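PDB 3FDJ: DegV family protein from Eubacterium eligens, which is of unknown function but, as a DegV family member, probably binds a fatty acid in the cleft between its two domains. Local coordinates for residues A[4-8]-A[71-75]; A[56-60]-A[164-170]; A[108-112]-A[139-143]; A[159-165]-A[264-270]. All coordinates share one frame; numbering follows the deposited sequence. Where two conformers were deposited one is given.

Interactions 1 and 3 share the mixed sheet that contains strands 5-9 and 109-114, their centres 12 Å apart, and Met4 of the first packs on the helix of the second. Both place an arginine-aspartate salt bridge beside apolar packing, but interaction 1 is largely buried, whereas interaction 3 carries its charges at a more open margin. Interactions 2 and 4, centred 11 Å apart and about 30 Å or more from the other pair, both use helix 163-167 and share Asn164 and Leu165. Interaction 2 is partly buried and held by amides and bridging waters; interaction 4 is mostly buried, joining a helix start to a helix end through a carboxylate, stacked groups and leucine packing.

Interaction 1 of 4, residues A[4-8]-A[71-75]; sequences MRLVA and AFGDD
Strand residues 5-8 run past the C-terminal end of helix 65-72, with the CA atoms of Arg5 and Asp75 6.8 Å apart and those of Val7 and Ala71 6.9 Å apart. Arg5 carries most of the contact. Its NE meets Asp75 OD2 at 2.6 Å in a nearly straight bond (N-H...O 170°) that lies in the guanidinium plane and arrives on the anti side of the carboxylate. The bend at chi3 (-77°) turns the guanidinium away from the line of the extended CB-CG-CD chain, and from there NH1 reaches Ala71 O at 2.9 Å with a more bent geometry (134°). A weak third bond joins NH2 to Asp75 OD2 at 3.2 Å. Water 1 closes the edge, accepting from Arg5 NH2 and donating to Asp75 OD2. Thus the cation is shared between a carboxylate and a carbonyl of the helix's last turn, whose partial negative charge would favour it. A methionine in place of Arg5 would probably leave Asp75 without its counter-charge and Ala71 O without this donor. Farther along the strand, Val7 divides its branches: CG1 lies 4.0 Å from Ala71 CB, while CG2 stands 4.2 Å from Phe72 CD1, at the edge of the ring. Gly73, with positive phi, takes the chain out of the helix toward Asp75. Strand 5-9 is flanked by parallel strands 21-30 and 77-82; Phe72 also meets Tyr101 edge-to-face. Arg5 and Val7 face helix 65-72, whereas Leu6 and Ala8 pack on Leu129 and Leu126 of helix 120-134, so the two helices cover opposite faces of the strand.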
loop_
_atom_site.group_PDB
_atom_site.type_symbol
_atom_site.label_atom_id
_atom_site.label_comp_id
_atom_site.label_asym_id
_atom_site.label_seq_id
_atom_site.Cartn_x
_atom_site.Cartn_y
_atom_site.Cartn_z
HETATM N N MSE A 4 13.981 16.434 -7.826
HETATM C CA MSE A 4 13.956 15.388 -6.789
HETATM C C MSE A 4 13.410 14.072 -7.321
HETATM O O MSE A 4 12.726 14.032 -8.336
HETATM C CB MSE A 4 13.159 15.840 -5.585
HETATM C CG MSE A 4 13.606 17.184 -5.085
HETATM SE SE MSE A 4 12.891 17.551 -3.310
HETATM C CE MSE A 4 12.963 19.464 -3.436
ATOM N N ARG A 5 13.754 12.989 -6.656
ATOM C CA ARG A 5 13.366 11.664 -7.075
ATOM C C ARG A 5 12.532 11.014 -5.982
ATOM O O ARG A 5 12.920 11.025 -4.804
ATOM C CB ARG A 5 14.598 10.809 -7.307
ATOM C CG ARG A 5 14.319 9.349 -7.604
ATOM C CD ARG A 5 15.609 8.606 -7.941
ATOM N NE ARG A 5 15.956 8.958 -9.280
ATOM C CZ ARG A 5 15.771 8.201 -10.361
ATOM N NH1 ARG A 5 15.327 6.947 -10.294
ATOM N NH2 ARG A 5 16.091 8.707 -11.523
ATOM N N LEU A 6 11.416 10.423 -6.386
ATOM C CA LEU A 6 10.582 9.617 -5.510
ATOM C C LEU A 6 10.780 8.110 -5.798
ATOM O O LEU A 6 10.808 7.684 -6.949
ATOM C CB LEU A 6 9.105 10.032 -5.662
ATOM C CG LEU A 6 8.783 11.505 -5.395
ATOM C CD1 LEU A 6 7.242 11.765 -5.512
ATOM C CD2 LEU A 6 9.336 11.993 -4.064
ATOM N N VAL A 7 10.933 7.318 -4.743
ATOM C CA VAL A 7 11.121 5.874 -4.857
ATOM C C VAL A 7 10.154 5.203 -3.892
ATOM O O VAL A 7 9.907 5.728 -2.784
ATOM C CB VAL A 7 12.585 5.476 -4.526
ATOM C CG1 VAL A 7 12.811 3.969 -4.661
ATOM C CG2 VAL A 7 13.591 6.213 -5.459
ATOM N N ALA A 8 9.585 4.068 -4.293
ATOM C CA ALA A 8 8.736 3.310 -3.375
ATOM C C ALA A 8 8.854 1.844 -3.652
ATOM O O ALA A 8 9.127 1.441 -4.772
ATOM C CB ALA A 8 7.272 3.749 -3.508
ATOM N N ALA A 71 17.502 1.830 -8.108
ATOM C CA ALA A 71 16.364 2.749 -8.150
ATOM C C ALA A 71 16.715 4.165 -7.743
ATOM O O ALA A 71 16.066 5.115 -8.175
ATOM C CB ALA A 71 15.227 2.237 -7.277
ATOM N N PHE A 72 17.709 4.313 -6.866
ATOM C CA PHE A 72 18.129 5.640 -6.427
ATOM C C PHE A 72 18.825 6.360 -7.571
ATOM O O PHE A 72 18.826 7.578 -7.629
ATOM C CB PHE A 72 19.093 5.570 -5.230
ATOM C CG PHE A 72 18.512 4.976 -3.955
ATOM C CD1 PHE A 72 17.150 4.837 -3.742
ATOM C CD2 PHE A 72 19.370 4.607 -2.929
ATOM C CE1 PHE A 72 16.652 4.295 -2.564
ATOM C CE2 PHE A 72 18.876 4.088 -1.741
ATOM C CZ PHE A 72 17.504 3.918 -1.565
ATOM N N GLY A 73 19.461 5.592 -8.452
ATOM C CA GLY A 73 20.168 6.145 -9.583
ATOM C C GLY A 73 21.354 6.953 -9.111
ATOM O O GLY A 73 22.235 6.441 -8.392
ATOM N N ASP A 74 21.393 8.216 -9.499
ATOM C CA ASP A 74 22.459 9.091 -9.024
ATOM C C ASP A 74 21.924 10.467 -8.613
ATOM O O ASP A 74 22.626 11.481 -8.639
ATOM C CB ASP A 74 23.596 9.167 -10.048
ATOM C CG ASP A 74 23.310 10.102 -11.172
ATOM O OD1 ASP A 74 22.140 10.151 -11.617
ATOM O OD2 ASP A 74 24.267 10.805 -11.595
ATOM N N ASP A 75 20.676 10.498 -8.170
ATOM C CA ASP A 75 20.089 11.771 -7.778
ATOM C C ASP A 75 20.511 12.169 -6.372
ATOM O O ASP A 75 20.839 11.336 -5.527
ATOM C CB ASP A 75 18.570 11.713 -7.950
ATOM C CG ASP A 75 18.171 11.817 -9.416
ATOM O OD1 ASP A 75 18.863 12.541 -10.176
ATOM O OD2 ASP A 75 17.210 11.161 -9.849
HETATM O O HOH W 1 16.607 11.764 -12.238
#

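Interaction 2 of 4, residues A[56-60]-A[164-170]; sequences GRSYT and NLAQNGR
Ser58 N approaches Gln167 OE1 from above the carbonyl plane, 48° out of it, yet the bond is fairly straight (3.2 Å, N-H...O 160°). Waters 3 and 4 lie in plane at the edge of the Arg170 guanidinium, whose NH2 stands obliquely to Thr60 OG1 at 3.9 Å. At the other end of the Gln167 amide, NE2 donates in its own plane to Asn164 OD1 at 3.0 Å, which fixes the flip of the group. Gln167 CG sits between the backbone N and the carbonyl carbon (chi1 75°), and the extended chain beyond carries the amide across to the strand. Asn168 ND2 gives its stronger bond, 2.9 Å and within the amide plane, to Asn164 O; the helical Asn168 N reaches that oxygen from the opposite face. Asn168 ND2 also makes a weak bond to Ser58 O at 3.4 Å.

Waters complete the seam. Water 2 links Gly56 O, Ser58 OG and Gln167 NE2. Water 3 accepts from Thr60 N at 2.9 Å and donates to Asn168 OD1 at 2.6 Å. Water 4 accepts from Arg170 NH1 at 2.9 Å and donates to Thr60 O. These bridges imply a hydrated junction in place of close apolar packing.

Helix 163-167 ends here in a Schellman motif, with Gly169 as C-prime residue. Strand 59-61 pairs antiparallel with strand 21-30, Arg170 NE is held by Met87 O, Asn164 ND2 by Tyr264 O, and the hydroxyls of Ser58 and Thr60 bond to those of Tyr264 and Tyr265 on helix 260-266, tying the strand to the helices.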
loop_
_atom_site.group_PDB
_atom_site.type_symbol
_atom_site.label_atom_id
_atom_site.label_comp_id
_atom_site.label_asym_id
_atom_site.label_seq_id
_atom_site.Cartn_x
_atom_site.Cartn_y
_atom_site.Cartn_z
ATOM N N GLY A 56 1.087 -25.959 -1.171
ATOM C CA GLY A 56 2.176 -25.697 -0.240
ATOM C C GLY A 56 2.258 -24.256 0.240
ATOM O O GLY A 56 1.374 -23.436 -0.026
ATOM N N ARG A 57 3.330 -23.950 0.955
ATOM C CA ARG A 57 3.521 -22.623 1.503
ATOM C C ARG A 57 3.964 -21.663 0.416
ATOM O O ARG A 57 4.554 -22.069 -0.578
ATOM C CB ARG A 57 4.572 -22.664 2.609
ATOM C CG ARG A 57 4.178 -23.558 3.776
ATOM C CD ARG A 57 5.381 -23.974 4.593
ATOM N NE ARG A 57 5.900 -25.287 4.206
ATOM C CZ ARG A 57 6.950 -25.485 3.413
ATOM N NH1 ARG A 57 7.609 -24.465 2.893
ATOM N NH2 ARG A 57 7.349 -26.707 3.138
ATOM N N SER A 58 3.660 -20.387 0.610
ATOM C CA SER A 58 4.172 -19.345 -0.254
ATOM C C SER A 58 4.663 -18.219 0.637
ATOM O O SER A 58 4.254 -18.111 1.799
ATOM C CB SER A 58 3.119 -18.853 -1.246
ATOM O OG SER A 58 1.915 -18.534 -0.587
ATOM N N TYR A 59 5.540 -17.403 0.067
ATOM C CA TYR A 59 6.361 -16.463 0.814
ATOM C C TYR A 59 6.508 -15.161 0.067
ATOM O O TYR A 59 6.306 -15.118 -1.138
ATOM C CB TYR A 59 7.771 -17.030 0.978
ATOM C CG TYR A 59 7.818 -18.427 1.529
ATOM C CD1 TYR A 59 7.794 -18.650 2.901
ATOM C CD2 TYR A 59 7.853 -19.518 0.686
ATOM C CE1 TYR A 59 7.814 -19.937 3.418
ATOM C CE2 TYR A 59 7.893 -20.799 1.185
ATOM C CZ TYR A 59 7.873 -21.000 2.553
ATOM O OH TYR A 59 7.908 -22.277 3.052
ATOM N N THR A 60 6.865 -14.097 0.789
ATOM C CA THR A 60 7.270 -12.864 0.166
ATOM C C THR A 60 8.646 -12.447 0.672
ATOM O O THR A 60 9.073 -12.846 1.757
ATOM C CB THR A 60 6.239 -11.717 0.390
ATOM O OG1 THR A 60 6.074 -11.449 1.795
ATOM C CG2 THR A 60 4.884 -12.108 -0.224
ATOM N N ASN A 164 -3.143 -15.977 3.136
ATOM C CA ASN A 164 -1.735 -15.613 2.891
ATOM C C ASN A 164 -1.129 -14.759 4.012
ATOM O O ASN A 164 0.028 -14.969 4.428
ATOM C CB ASN A 164 -1.585 -14.966 1.504
ATOM C CG ASN A 164 -1.907 -15.934 0.382
ATOM O OD1 ASN A 164 -1.796 -17.148 0.553
ATOM N ND2 ASN A 164 -2.319 -15.407 -0.764
ATOM N N LEU A 165 -1.894 -13.800 4.523
ATOM C CA LEU A 165 -1.488 -13.083 5.724
ATOM C C LEU A 165 -1.236 -14.039 6.891
ATOM O O LEU A 165 -0.201 -13.970 7.548
ATOM C CB LEU A 165 -2.535 -12.039 6.139
ATOM C CG LEU A 165 -2.609 -10.785 5.279
ATOM C CD1 LEU A 165 -4.000 -10.142 5.424
ATOM C CD2 LEU A 165 -1.485 -9.801 5.586
ATOM N N ALA A 166 -2.178 -14.947 7.123
ATOM C CA ALA A 166 -2.109 -15.858 8.255
ATOM C C ALA A 166 -0.952 -16.839 8.126
ATOM O O ALA A 166 -0.233 -17.050 9.103
ATOM C CB ALA A 166 -3.444 -16.612 8.455
ATOM N N GLN A 167 -0.734 -17.412 6.938
ATOM C CA GLN A 167 0.336 -18.407 6.813
ATOM C C GLN A 167 1.700 -17.750 6.947
ATOM O O GLN A 167 2.663 -18.421 7.270
ATOM C CB GLN A 167 0.247 -19.210 5.509
ATOM C CG GLN A 167 0.678 -18.462 4.263
ATOM C CD GLN A 167 0.770 -19.353 3.030
ATOM O OE1 GLN A 167 1.531 -20.333 3.011
ATOM N NE2 GLN A 167 0.031 -18.996 1.983
ATOM N N ASN A 168 1.769 -16.443 6.702
ATOM C CA ASN A 168 3.012 -15.688 6.870
ATOM C C ASN A 168 3.149 -14.966 8.216
ATOM O O ASN A 168 4.063 -14.141 8.393
ATOM C CB ASN A 168 3.185 -14.716 5.695
ATOM C CG ASN A 168 3.626 -15.422 4.426
ATOM O OD1 ASN A 168 4.790 -15.835 4.303
ATOM N ND2 ASN A 168 2.712 -15.589 3.494
ATOM N N GLY A 169 2.262 -15.284 9.159
ATOM C CA GLY A 169 2.317 -14.736 10.511
ATOM C C GLY A 169 1.954 -13.271 10.621
ATOM O O GLY A 169 2.357 -12.606 11.577
ATOM N N ARG A 170 1.198 -12.751 9.659
ATOM C CA ARG A 170 0.885 -11.319 9.662
ATOM C C ARG A 170 -0.504 -10.956 10.186
ATOM O O ARG A 170 -0.823 -9.768 10.338
ATOM C CB ARG A 170 1.171 -10.727 8.278
ATOM C CG ARG A 170 2.679 -10.647 8.117
ATOM C CD ARG A 170 3.156 -10.408 6.740
ATOM N NE ARG A 170 4.574 -10.065 6.838
ATOM C CZ ARG A 170 5.585 -10.767 6.335
ATOM N NH1 ARG A 170 6.824 -10.342 6.526
ATOM N NH2 ARG A 170 5.376 -11.870 5.622
HETATM O O HOH W 2 0.457 -20.846 -0.522
HETATM O O HOH W 3 6.934 -14.434 3.711
HETATM O O HOH W 4 8.577 -11.780 4.758
#

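Interaction 3 of 4, residues A[108-112]-A[139-143]; sequences AKVRV and FEEID
Lys109 runs alongside Phe139 in the opposite sense, its CB over one face of the ring and 3.9 Å from the centroid, a CH-pi contact offset toward the rim. Lys109 CD continues along the same ring, 3.8 Å from Phe139 CD1, while the backbone N of Arg111 meets the ring edge and Arg111 CB packs 4.0 Å from Phe139 CZ. Bends at chi3 and chi4 of Lys109 then turn the ammonium to Glu140, where NZ takes the syn lone pair of OE2 at 2.6 Å. At the far end of the contact Arg111 NH2 donates to Asp143 OD1 at 2.7 Å, nearly straight (168°) and in the guanidinium plane; the oxygen is met close to the line of its C-O bond, and the two planar groups are turned 54° from one another.

Arg111 is folded back at chi2 (66°), which lets NE bond to Val112 O at 2.9 Å from above the carbonyl plane. That bond, with a second salt bridge from NH2 to Asp147 OD2, positions the guanidinium. With a leucine instead of Arg111, Asp143 and Asp147 would probably lose their shared counter-charge and be left as two neighbouring carboxylates. Phe79 of strand 77-82 stacks with Phe139, setting the ring against the sheet. Strand 109-112 and helix 139-143 run almost parallel, their axes 10.3 Å apart, as in alpha/beta layer packing.

The chemistry is therefore graded: an aromatic ring and lysine methylenes fill the middle, and oppositely charged pairs at both ends probably fix how the helix is set along the strand.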
loop_
_atom_site.group_PDB
_atom_site.type_symbol
_atom_site.label_atom_id
_atom_site.label_comp_id
_atom_site.label_asym_id
_atom_site.label_seq_id
_atom_site.Cartn_x
_atom_site.Cartn_y
_atom_site.Cartn_z
ATOM N N ALA A 108 24.350 13.843 -1.327
ATOM C CA ALA A 108 22.992 13.303 -1.374
ATOM C C ALA A 108 22.262 13.509 -0.062
ATOM O O ALA A 108 22.858 13.450 1.014
ATOM C CB ALA A 108 23.007 11.818 -1.719
ATOM N N LYS A 109 20.957 13.728 -0.178
ATOM C CA LYS A 109 20.019 13.669 0.935
ATOM C C LYS A 109 18.968 12.635 0.603
ATOM O O LYS A 109 18.354 12.699 -0.477
ATOM C CB LYS A 109 19.322 15.010 1.093
ATOM C CG LYS A 109 20.268 16.131 1.399
ATOM C CD LYS A 109 19.528 17.419 1.764
ATOM C CE LYS A 109 19.506 18.438 0.662
ATOM N NZ LYS A 109 19.960 19.757 1.244
ATOM N N VAL A 110 18.756 11.691 1.514
ATOM C CA VAL A 110 17.811 10.625 1.310
ATOM C C VAL A 110 16.975 10.454 2.545
ATOM O O VAL A 110 17.515 10.271 3.640
ATOM C CB VAL A 110 18.531 9.287 1.004
ATOM C CG1 VAL A 110 17.508 8.175 0.724
ATOM C CG2 VAL A 110 19.504 9.451 -0.200
ATOM N N ARG A 111 15.663 10.512 2.391
ATOM C CA ARG A 111 14.755 10.316 3.520
ATOM C C ARG A 111 13.975 9.065 3.226
ATOM O O ARG A 111 13.320 8.980 2.175
ATOM C CB ARG A 111 13.807 11.500 3.690
ATOM C CG ARG A 111 12.574 11.185 4.559
ATOM C CD ARG A 111 12.933 10.894 6.027
ATOM N NE ARG A 111 11.824 10.218 6.721
ATOM C CZ ARG A 111 10.707 10.808 7.166
ATOM N NH1 ARG A 111 9.797 10.079 7.781
ATOM N NH2 ARG A 111 10.495 12.116 7.037
ATOM N N VAL A 112 14.065 8.094 4.129
ATOM C CA VAL A 112 13.242 6.888 4.028
ATOM C C VAL A 112 12.036 7.092 4.947
ATOM O O VAL A 112 12.210 7.382 6.139
ATOM C CB VAL A 112 13.998 5.622 4.393
ATOM C CG1 VAL A 112 13.087 4.405 4.210
ATOM C CG2 VAL A 112 15.301 5.453 3.560
ATOM N N PHE A 139 13.765 20.407 0.064
ATOM C CA PHE A 139 13.868 19.058 0.627
ATOM C C PHE A 139 13.594 19.044 2.137
ATOM O O PHE A 139 12.781 18.243 2.617
ATOM C CB PHE A 139 15.237 18.441 0.335
ATOM C CG PHE A 139 15.393 17.029 0.837
ATOM C CD1 PHE A 139 15.764 16.788 2.132
ATOM C CD2 PHE A 139 15.148 15.947 -0.000
ATOM C CE1 PHE A 139 15.910 15.481 2.601
ATOM C CE2 PHE A 139 15.281 14.648 0.458
ATOM C CZ PHE A 139 15.665 14.420 1.766
ATOM N N GLU A 140 14.241 19.947 2.864
ATOM C CA GLU A 140 14.110 19.978 4.315
ATOM C C GLU A 140 12.684 20.344 4.752
ATOM O O GLU A 140 12.178 19.795 5.728
ATOM C CB GLU A 140 15.128 20.927 4.926
ATOM C CG GLU A 140 16.584 20.479 4.726
ATOM C CD GLU A 140 17.148 20.732 3.331
ATOM O OE1 GLU A 140 16.556 21.508 2.497
ATOM O OE2 GLU A 140 18.211 20.103 3.073
ATOM N N GLU A 141 12.020 21.207 4.002
ATOM C CA GLU A 141 10.626 21.548 4.298
ATOM C C GLU A 141 9.713 20.348 4.112
ATOM O O GLU A 141 8.828 20.091 4.935
ATOM C CB GLU A 141 10.152 22.717 3.428
ATOM C CG GLU A 141 10.896 24.011 3.712
ATOM C CD GLU A 141 10.603 25.164 2.749
ATOM O OE1 GLU A 141 10.249 24.929 1.560
ATOM O OE2 GLU A 141 10.787 26.332 3.183
ATOM N N ILE A 142 9.934 19.622 3.017
ATOM C CA ILE A 142 9.109 18.480 2.667
ATOM C C ILE A 142 9.344 17.355 3.675
ATOM O O ILE A 142 8.396 16.726 4.171
ATOM C CB ILE A 142 9.418 17.977 1.239
ATOM C CG1 ILE A 142 9.096 19.055 0.215
ATOM C CG2 ILE A 142 8.643 16.682 0.957
ATOM C CD1 ILE A 142 9.674 18.775 -1.202
ATOM N N ASP A 143 10.611 17.146 4.022
ATOM C CA ASP A 143 10.999 16.076 4.933
ATOM C C ASP A 143 10.298 16.254 6.294
ATOM O O ASP A 143 9.861 15.294 6.870
ATOM C CB ASP A 143 12.517 16.070 5.086
ATOM C CG ASP A 143 13.038 14.929 5.963
ATOM O OD1 ASP A 143 12.343 13.914 6.127
ATOM O OD2 ASP A 143 14.174 15.055 6.465
#

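Interaction 4 of 4, residues A[159-165]-A[264-270]; sequences LKSLHNL and YYAERGG. With NA (sodium ion), chain E.
The carboxylate of Glu267, just beyond helix 260-266, receives the N-terminal turn of helix 163-167. Its CG lies anti to the carbonyl carbon and the chain extends beyond, carrying the carboxylate there. Asn164 N donates to Glu267 OE2 at 2.8 Å in an almost linear bond (177°), arriving on the syn side. Water 6 gives that same oxygen a further bond and also joins Leu165 N to Tyr265 O, while Ser161 OG makes a weak approach to OE1. The helix dipole would probably favour such a charge. The Asn164 amide is sandwiched: it lies flat over the Tyr264 ring, the planes 1° apart with ND2 3.5 Å above the ring plane, and stacks on the Glu267 carboxylate. Asn164 CB adds a CH-pi contact to the same ring face, and ND2 donates to Tyr264 O at 2.8 Å (170°), within the amide plane.

These bonds form at one end of two antiparallel neighbours in the second sheet, where strand 153-159 runs on into helix 163-167 and helix 260-266 leads into strand 271-276. The latter link is a type II beta turn, Glu267 to Gly270, closed by Gly270 N to Glu267 O. Over Gly269 (positive phi) the extended Lys160 chain runs so closely that a CB there would clash with Lys160 CD.

Apolar packing flanks the polar centre: Leu159 CD2 touches Ala266 CB at 3.8 Å, and Leu165 CD2 touches Tyr265 CD1 at 3.6 Å. Lys160 O binds the sodium ion at 2.6 Å, together with waters 7 and 8 and the carbonyls of Ala179 and Ile184.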
loop_
_atom_site.group_PDB
_atom_site.type_symbol
_atom_site.label_atom_id
_atom_site.label_comp_id
_atom_site.label_asym_id
_atom_site.label_seq_id
_atom_site.Cartn_x
_atom_site.Cartn_y
_atom_site.Cartn_z
ATOM N N LEU A 159 -11.286 -7.750 3.270
ATOM C CA LEU A 159 -10.635 -8.921 2.714
ATOM C C LEU A 159 -11.545 -10.144 2.769
ATOM O O LEU A 159 -12.118 -10.447 3.810
ATOM C CB LEU A 159 -9.333 -9.193 3.459
ATOM C CG LEU A 159 -8.406 -7.994 3.614
ATOM C CD1 LEU A 159 -7.105 -8.416 4.297
ATOM C CD2 LEU A 159 -8.111 -7.333 2.236
ATOM N N LYS A 160 -11.658 -10.861 1.658
ATOM C CA LYS A 160 -12.499 -12.040 1.576
ATOM C C LYS A 160 -11.763 -13.287 2.018
ATOM O O LYS A 160 -12.391 -14.315 2.313
ATOM C CB LYS A 160 -13.020 -12.227 0.143
ATOM C CG LYS A 160 -13.826 -11.029 -0.349
ATOM C CD LYS A 160 -14.628 -11.350 -1.607
ATOM C CE LYS A 160 -15.506 -10.162 -2.010
ATOM N NZ LYS A 160 -16.423 -10.529 -3.116
ATOM N N SER A 161 -10.440 -13.215 2.024
ATOM C CA SER A 161 -9.592 -14.296 2.533
ATOM C C SER A 161 -8.326 -13.699 3.121
ATOM O O SER A 161 -7.772 -12.767 2.545
ATOM C CB SER A 161 -9.244 -15.271 1.413
ATOM O OG SER A 161 -8.236 -16.207 1.827
ATOM N N LEU A 162 -7.882 -14.250 4.252
ATOM C CA LEU A 162 -6.672 -13.817 4.938
ATOM C C LEU A 162 -5.691 -14.974 5.083
ATOM O O LEU A 162 -4.826 -14.958 5.949
ATOM C CB LEU A 162 -7.022 -13.214 6.308
ATOM C CG LEU A 162 -7.818 -11.896 6.230
ATOM C CD1 LEU A 162 -9.302 -12.165 6.130
ATOM C CD2 LEU A 162 -7.513 -10.999 7.421
ATOM N N HIS A 163 -5.786 -15.959 4.184
ATOM C CA HIS A 163 -4.952 -17.145 4.282
ATOM C C HIS A 163 -3.458 -16.809 4.117
ATOM O O HIS A 163 -2.614 -17.307 4.869
ATOM C CB HIS A 163 -5.386 -18.141 3.217
ATOM C CG HIS A 163 -4.535 -19.358 3.149
ATOM N ND1 HIS A 163 -4.583 -20.349 4.101
ATOM C CD2 HIS A 163 -3.628 -19.758 2.225
ATOM C CE1 HIS A 163 -3.726 -21.302 3.778
ATOM N NE2 HIS A 163 -3.142 -20.973 2.638
ATOM N N ASN A 164 -3.143 -15.977 3.136
ATOM C CA ASN A 164 -1.735 -15.613 2.891
ATOM C C ASN A 164 -1.129 -14.759 4.012
ATOM O O ASN A 164 0.028 -14.969 4.428
ATOM C CB ASN A 164 -1.585 -14.966 1.504
ATOM C CG ASN A 164 -1.907 -15.934 0.382
ATOM O OD1 ASN A 164 -1.796 -17.148 0.553
ATOM N ND2 ASN A 164 -2.319 -15.407 -0.764
ATOM N N LEU A 165 -1.894 -13.800 4.523
ATOM C CA LEU A 165 -1.488 -13.083 5.724
ATOM C C LEU A 165 -1.236 -14.039 6.891
ATOM O O LEU A 165 -0.201 -13.970 7.548
ATOM C CB LEU A 165 -2.535 -12.039 6.139
ATOM C CG LEU A 165 -2.609 -10.785 5.279
ATOM C CD1 LEU A 165 -4.000 -10.142 5.424
ATOM C CD2 LEU A 165 -1.485 -9.801 5.586
ATOM N N TYR A 264 -1.308 -10.469 -3.525
ATOM C CA TYR A 264 -0.986 -11.670 -2.753
ATOM C C TYR A 264 -1.612 -11.627 -1.347
ATOM O O TYR A 264 -2.241 -12.591 -0.929
ATOM C CB TYR A 264 0.540 -11.886 -2.683
ATOM C CG TYR A 264 0.948 -13.026 -1.797
ATOM C CD1 TYR A 264 0.853 -14.336 -2.257
ATOM C CD2 TYR A 264 1.388 -12.817 -0.495
ATOM C CE1 TYR A 264 1.172 -15.404 -1.443
ATOM C CE2 TYR A 264 1.743 -13.911 0.336
ATOM C CZ TYR A 264 1.629 -15.193 -0.155
ATOM O OH TYR A 264 1.941 -16.288 0.611
ATOM N N TYR A 265 -1.439 -10.516 -0.641
ATOM C CA TYR A 265 -1.859 -10.418 0.755
ATOM C C TYR A 265 -3.320 -10.020 0.948
ATOM O O TYR A 265 -3.952 -10.461 1.917
ATOM C CB TYR A 265 -0.927 -9.480 1.530
ATOM C CG TYR A 265 0.363 -10.143 1.960
ATOM C CD1 TYR A 265 0.342 -11.250 2.822
ATOM C CD2 TYR A 265 1.611 -9.695 1.495
ATOM C CE1 TYR A 265 1.523 -11.877 3.219
ATOM C CE2 TYR A 265 2.788 -10.312 1.903
ATOM C CZ TYR A 265 2.737 -11.387 2.765
ATOM O OH TYR A 265 3.890 -12.031 3.147
ATOM N N ALA A 266 -3.863 -9.200 0.054
ATOM C CA ALA A 266 -5.299 -8.850 0.122
ATOM C C ALA A 266 -6.204 -9.933 -0.458
ATOM O O ALA A 266 -7.366 -10.062 -0.060
ATOM C CB ALA A 266 -5.574 -7.501 -0.541
ATOM N N GLU A 267 -5.658 -10.693 -1.401
ATOM C CA GLU A 267 -6.311 -11.831 -2.071
ATOM C C GLU A 267 -7.458 -11.442 -2.992
ATOM O O GLU A 267 -7.935 -10.315 -2.986
ATOM C CB GLU A 267 -6.696 -12.936 -1.087
ATOM C CG GLU A 267 -5.458 -13.501 -0.413
ATOM C CD GLU A 267 -5.675 -14.831 0.281
ATOM O OE1 GLU A 267 -6.279 -15.744 -0.340
ATOM O OE2 GLU A 267 -5.187 -14.967 1.430
ATOM N N ARG A 268 -7.854 -12.389 -3.831
ATOM C CA ARG A 268 -8.914 -12.147 -4.781
ATOM C C ARG A 268 -10.145 -11.632 -4.055
ATOM O O ARG A 268 -10.550 -12.176 -3.021
ATOM C CB ARG A 268 -9.261 -13.438 -5.528
ATOM C CG ARG A 268 -9.692 -13.222 -6.925
ATOM C CD ARG A 268 -9.522 -14.524 -7.719
ATOM N NE ARG A 268 -8.730 -14.304 -8.925
ATOM C CZ ARG A 268 -8.043 -15.244 -9.573
ATOM N NH1 ARG A 268 -8.007 -16.498 -9.131
ATOM N NH2 ARG A 268 -7.377 -14.922 -10.674
ATOM N N GLY A 269 -10.710 -10.559 -4.599
ATOM C CA GLY A 269 -11.904 -9.936 -4.058
ATOM C C GLY A 269 -11.598 -8.760 -3.154
ATOM O O GLY A 269 -12.481 -7.971 -2.817
ATOM N N GLY A 270 -10.353 -8.647 -2.715
ATOM C CA GLY A 270 -9.995 -7.683 -1.700
ATOM C C GLY A 270 -10.022 -6.239 -2.166
ATOM O O GLY A 270 -9.804 -5.932 -3.371
HETATM NA NA NA E . -14.727 -15.106 3.040
HETATM O O HOH W 5 -9.798 -11.022 -0.441
HETATM O O HOH W 6 -4.170 -12.931 3.007
HETATM O O HOH W 7 -15.827 -14.362 1.374
HETATM O O HOH W 8 -14.340 -16.924 1.721
#